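Local coordinates for protein probable dipeptidase (Pseudomonas aeruginosa, PDB 3B40) that probably hydrolyses dipeptides as a metal-dependent peptidase of the M19 membrane dipeptidase family, built on a TIM-barrel fold, at residues Arg272-Ser275 with Lys276-Asp280; Asp305-Ile308 with Thr309-Pro312. The protein carries 11 engineered substitutions. All blocks are in the same frame, centred on the assembly; numbering follows the deposited sequence.

Contact 1 (Arg272-Ser275 with Lys276-Asp280); sequences RPLS and KPTLD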
loop_
_atom_site.group_PDB
_atom_site.type_symbol
_atom_site.label_atom_id
_atom_site.label_comp_id
_atom_site.label_asym_id
_atom_site.label_seq_id
_atom_site.Cartn_x
_atom_site.Cartn_y
_atom_site.Cartn_z
ATOM N N ARG A 272 6.845 10.572 9.911
ATOM C CA ARG A 272 7.763 11.505 10.554
ATOM C C ARG A 272 8.725 12.117 9.519
ATOM O O ARG A 272 9.392 11.362 8.810
ATOM C CB ARG A 272 8.577 10.768 11.608
ATOM C CG ARG A 272 9.563 11.662 12.337
ATOM C CD ARG A 272 10.495 10.857 13.228
ATOM N NE ARG A 272 9.821 10.402 14.429
ATOM C CZ ARG A 272 10.385 9.626 15.346
ATOM N NH1 ARG A 272 11.636 9.233 15.173
ATOM N NH2 ARG A 272 9.697 9.228 16.423
ATOM N N PRO A 273 8.808 13.469 9.448
ATOM C CA PRO A 273 9.786 14.148 8.580
ATOM C C PRO A 273 11.232 13.753 8.954
ATOM O O PRO A 273 11.522 13.581 10.125
ATOM C CB PRO A 273 9.562 15.647 8.859
ATOM C CG PRO A 273 8.270 15.750 9.599
ATOM C CD PRO A 273 7.942 14.413 10.185
ATOM N N LEU A 274 12.111 13.601 7.970
ATOM C CA LEU A 274 13.490 13.192 8.230
ATOM C C LEU A 274 14.178 14.158 9.189
ATOM O O LEU A 274 14.053 15.386 9.052
ATOM C CB LEU A 274 14.285 13.107 6.922
ATOM C CG LEU A 274 13.833 12.069 5.877
ATOM C CD1 LEU A 274 14.669 12.202 4.598
ATOM C CD2 LEU A 274 13.886 10.635 6.378
ATOM N N SER A 275 14.868 13.594 10.179
ATOM C CA SER A 275 15.630 14.366 11.168
ATOM C C SER A 275 16.795 15.092 10.514
ATOM O O SER A 275 17.291 14.666 9.466
ATOM C CB SER A 275 16.150 13.455 12.274
ATOM O OG SER A 275 17.065 12.508 11.751
ATOM N N LYS A 276 17.234 16.187 11.134
ATOM C CA LYS A 276 18.334 16.996 10.584
ATOM C C LYS A 276 19.629 16.219 10.292
ATOM O O LYS A 276 20.242 16.423 9.226
ATOM C CB LYS A 276 18.603 18.253 11.439
ATOM C CG LYS A 276 19.434 19.315 10.727
ATOM C CD LYS A 276 18.823 19.650 9.362
ATOM C CE LYS A 276 19.170 21.071 8.908
ATOM N NZ LYS A 276 20.485 21.137 8.231
ATOM N N PRO A 277 20.063 15.319 11.224
ATOM C CA PRO A 277 21.274 14.535 10.892
ATOM C C PRO A 277 21.185 13.744 9.588
ATOM O O PRO A 277 22.201 13.542 8.909
ATOM C CB PRO A 277 21.421 13.582 12.091
ATOM C CG PRO A 277 20.780 14.337 13.228
ATOM C CD PRO A 277 19.576 15.004 12.584
ATOM N N THR A 278 19.982 13.293 9.247
ATOM C CA THR A 278 19.769 12.517 8.030
ATOM C C THR A 278 19.772 13.480 6.832
ATOM O O THR A 278 20.422 13.210 5.831
ATOM C CB THR A 278 18.456 11.692 8.104
ATOM O OG1 THR A 278 18.596 10.650 9.084
ATOM C CG2 THR A 278 18.112 11.058 6.765
ATOM N N LEU A 279 19.054 14.601 6.957
ATOM C CA LEU A 279 19.067 15.662 5.940
ATOM C C LEU A 279 20.477 16.170 5.632
ATOM O O LEU A 279 20.833 16.333 4.472
ATOM C CB LEU A 279 18.144 16.830 6.326
ATOM C CG LEU A 279 16.648 16.499 6.502
ATOM C CD1 LEU A 279 15.871 17.715 6.953
ATOM C CD2 LEU A 279 16.059 15.921 5.222
ATOM N N ASP A 280 21.268 16.412 6.676
ATOM C CA ASP A 280 22.681 16.778 6.527
ATOM C C ASP A 280 23.456 15.727 5.727
ATOM O O ASP A 280 24.170 16.049 4.780
ATOM C CB ASP A 280 23.317 16.976 7.900
ATOM C CG ASP A 280 22.869 18.255 8.575
ATOM O OD1 ASP A 280 22.332 19.148 7.882
ATOM O OD2 ASP A 280 23.063 18.373 9.806
#
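Leu274 and Leu279 meet where the chain leaves a loop and enters helix 276-288. Leu279 brings its CD2 methyl to Leu274, 3.7 Å from CB and 4.0 Å from CD1, so one branch lies across its partner, touching both base and tip. Both leucines carry CG opposite the carbonyl carbon (chi1 near -60° in both). In Leu279 this swings the isobutyl group back toward the loop, where its CD1 methyl also comes within 3.6 Å of Leu274 O. Ser275 sits at the N-cap position, but its side chain makes no capping bond. Its OG stands between the backbone N and the carbonyl carbon (chi1 64°), on the same side as Thr278 OG1; the two hydroxyl oxygens lie 3.6 Å apart and both bond to Glu330 OE1. Pro277 CD packs beside Ser275 OG at 3.6 Å. The first helical turn closes through Ser275 O, which takes a nearly straight bond from Leu279 N (3.1 Å) and a weak one from Thr278 N. On the outer side of the helix, the bent chain of Lys276 brings NZ to Asp280 OD1 at 2.7 Å, a salt bridge one turn along that meets the carboxylate on its syn side. Inward, Leu274 touches Leu327 and Thr278 touches Ile326, both of helix 313-328. The chemistry is thus divided round the helix start: apolar contacts join the leucines, two hydroxyls share one carboxylate oxygen, which probably favours a charged Glu330, and an ion pair links the exposed Lys276 and Asp280.

Contact 2 (Asp305-Ile308 with Thr309-Pro312); sequences DPII and TIWP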
loop_
_atom_site.group_PDB
_atom_site.type_symbol
_atom_site.label_atom_id
_atom_site.label_comp_id
_atom_site.label_asym_id
_atom_site.label_seq_id
_atom_site.Cartn_x
_atom_site.Cartn_y
_atom_site.Cartn_z
ATOM N N ASP A 305 15.289 13.626 -8.558
ATOM C CA ASP A 305 15.741 14.801 -9.334
ATOM C C ASP A 305 15.672 14.526 -10.822
ATOM O O ASP A 305 16.194 13.506 -11.293
ATOM C CB ASP A 305 17.157 15.207 -8.957
ATOM C CG ASP A 305 17.273 15.589 -7.507
ATOM O OD1 ASP A 305 17.435 16.797 -7.235
ATOM O OD2 ASP A 305 17.205 14.685 -6.634
ATOM N N PRO A 306 14.955 15.385 -11.558
ATOM C CA PRO A 306 14.721 15.254 -13.004
ATOM C C PRO A 306 15.984 15.047 -13.837
ATOM O O PRO A 306 15.984 14.214 -14.736
ATOM C CB PRO A 306 14.004 16.565 -13.350
ATOM C CG PRO A 306 13.229 16.847 -12.114
ATOM C CD PRO A 306 14.199 16.526 -11.007
ATOM N N ILE A 307 17.038 15.796 -13.533
ATOM C CA ILE A 307 18.319 15.683 -14.263
ATOM C C ILE A 307 18.908 14.267 -14.195
ATOM O O ILE A 307 19.677 13.885 -15.068
ATOM C CB ILE A 307 19.358 16.731 -13.742
ATOM C CG1 ILE A 307 20.569 16.872 -14.683
ATOM C CG2 ILE A 307 19.815 16.374 -12.341
ATOM C CD1 ILE A 307 20.261 17.402 -16.006
ATOM N N ILE A 308 18.510 13.476 -13.190
ATOM C CA ILE A 308 19.044 12.098 -13.027
ATOM C C ILE A 308 18.782 11.271 -14.311
ATOM O O ILE A 308 19.486 10.304 -14.604
ATOM C CB ILE A 308 18.498 11.428 -11.719
ATOM C CG1 ILE A 308 19.080 12.132 -10.471
ATOM C CG2 ILE A 308 18.770 9.922 -11.716
ATOM C CD1 ILE A 308 18.466 11.717 -9.130
ATOM N N THR A 309 17.826 11.686 -15.138
ATOM C CA THR A 309 17.575 10.925 -16.375
ATOM C C THR A 309 18.795 10.836 -17.330
ATOM O O THR A 309 18.907 9.875 -18.111
ATOM C CB THR A 309 16.351 11.452 -17.177
ATOM O OG1 THR A 309 16.034 10.513 -18.227
ATOM C CG2 THR A 309 16.635 12.835 -17.793
ATOM N N ILE A 310 19.702 11.814 -17.253
ATOM C CA ILE A 310 20.916 11.819 -18.122
ATOM C C ILE A 310 22.124 11.053 -17.559
ATOM O O ILE A 310 23.107 10.831 -18.280
ATOM C CB ILE A 310 21.366 13.256 -18.563
ATOM C CG1 ILE A 310 21.973 14.036 -17.380
ATOM C CG2 ILE A 310 20.177 14.035 -19.112
ATOM C CD1 ILE A 310 22.881 15.213 -17.791
ATOM N N TRP A 311 22.044 10.624 -16.301
ATOM C CA TRP A 311 23.109 9.850 -15.659
ATOM C C TRP A 311 23.341 8.448 -16.257
ATOM O O TRP A 311 22.387 7.713 -16.560
ATOM C CB TRP A 311 22.794 9.655 -14.175
ATOM C CG TRP A 311 22.896 10.881 -13.331
ATOM C CD1 TRP A 311 23.075 12.165 -13.759
ATOM C CD2 TRP A 311 22.811 10.942 -11.901
ATOM N NE1 TRP A 311 23.112 13.018 -12.684
ATOM C CE2 TRP A 311 22.976 12.292 -11.532
ATOM C CE3 TRP A 311 22.640 9.979 -10.892
ATOM C CZ2 TRP A 311 22.945 12.711 -10.197
ATOM C CZ3 TRP A 311 22.628 10.393 -9.569
ATOM C CH2 TRP A 311 22.773 11.736 -9.233
ATOM N N PRO A 312 24.617 8.035 -16.359
ATOM C CA PRO A 312 24.851 6.618 -16.704
ATOM C C PRO A 312 24.310 5.690 -15.607
ATOM O O PRO A 312 24.188 6.106 -14.464
ATOM C CB PRO A 312 26.385 6.511 -16.804
ATOM C CG PRO A 312 26.898 7.961 -16.964
ATOM C CD PRO A 312 25.867 8.803 -16.191
HETATM O O HOH W 1 19.660 7.596 -15.200
#
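Ile308 lies against one face of the Trp311 indole, and this CH-pi contact leads the apolar interactions. Its CG1 stands 3.8 Å from the centroid of the six-membered ring, only 6° off the normal, while CG2 reaches CE3 at 4.0 Å. With CG1 beside its own backbone N (chi1 -68°), Ile308 offers both branches to the ring. A second apolar pair forms on the exposed side, where the CD1 methyls of Ile307 and Ile310 touch at 3.9 Å. The backbone bonds are those of a 3-10 turn, each spanning three residues: Thr309 N to Pro306 O, Ile310 N to Ile307 O and Trp311 N to Ile308 O (3.1 Å). A water also donates to Ile308 O (2.8 Å) and to Trp311 O, bridging the end of the turn. Polar side chains bond to other parts of the chain: Thr309 OG1 to Asn182 OD1, and Asp305 OD1 to Arg286 of helix 276-288 in a salt bridge. The turn leads through Pro312, at the N-cap position, into helix 313-328, whose Tyr319 meets the Trp311 ring edge-to-face and, with Phe316, also touches Ile308.

Overall arrangement
Contacts 1 and 2 follow each other along the chain, their centres 24 Å apart and their nearest atoms about 12 Å apart, without touching. Each lies far from the centre of the chain and leads into a helix: 276-288 at contact 1, 313-328 at contact 2. In each the buried residues (Leu274 and Thr278; Ile308 and Trp311) pack against helix 313-328, contact 1 near its later end and contact 2 near its start, while Lys276 and Asp280, or Ile307 and Ile310, are exposed. Their chemistry differs. Contact 1 joins aliphatic leucines and carries its own ion pair, with an alpha-helical bond closing the turn; contact 2 relies on an aromatic face, repeated 3-10 bonds and a bridging water.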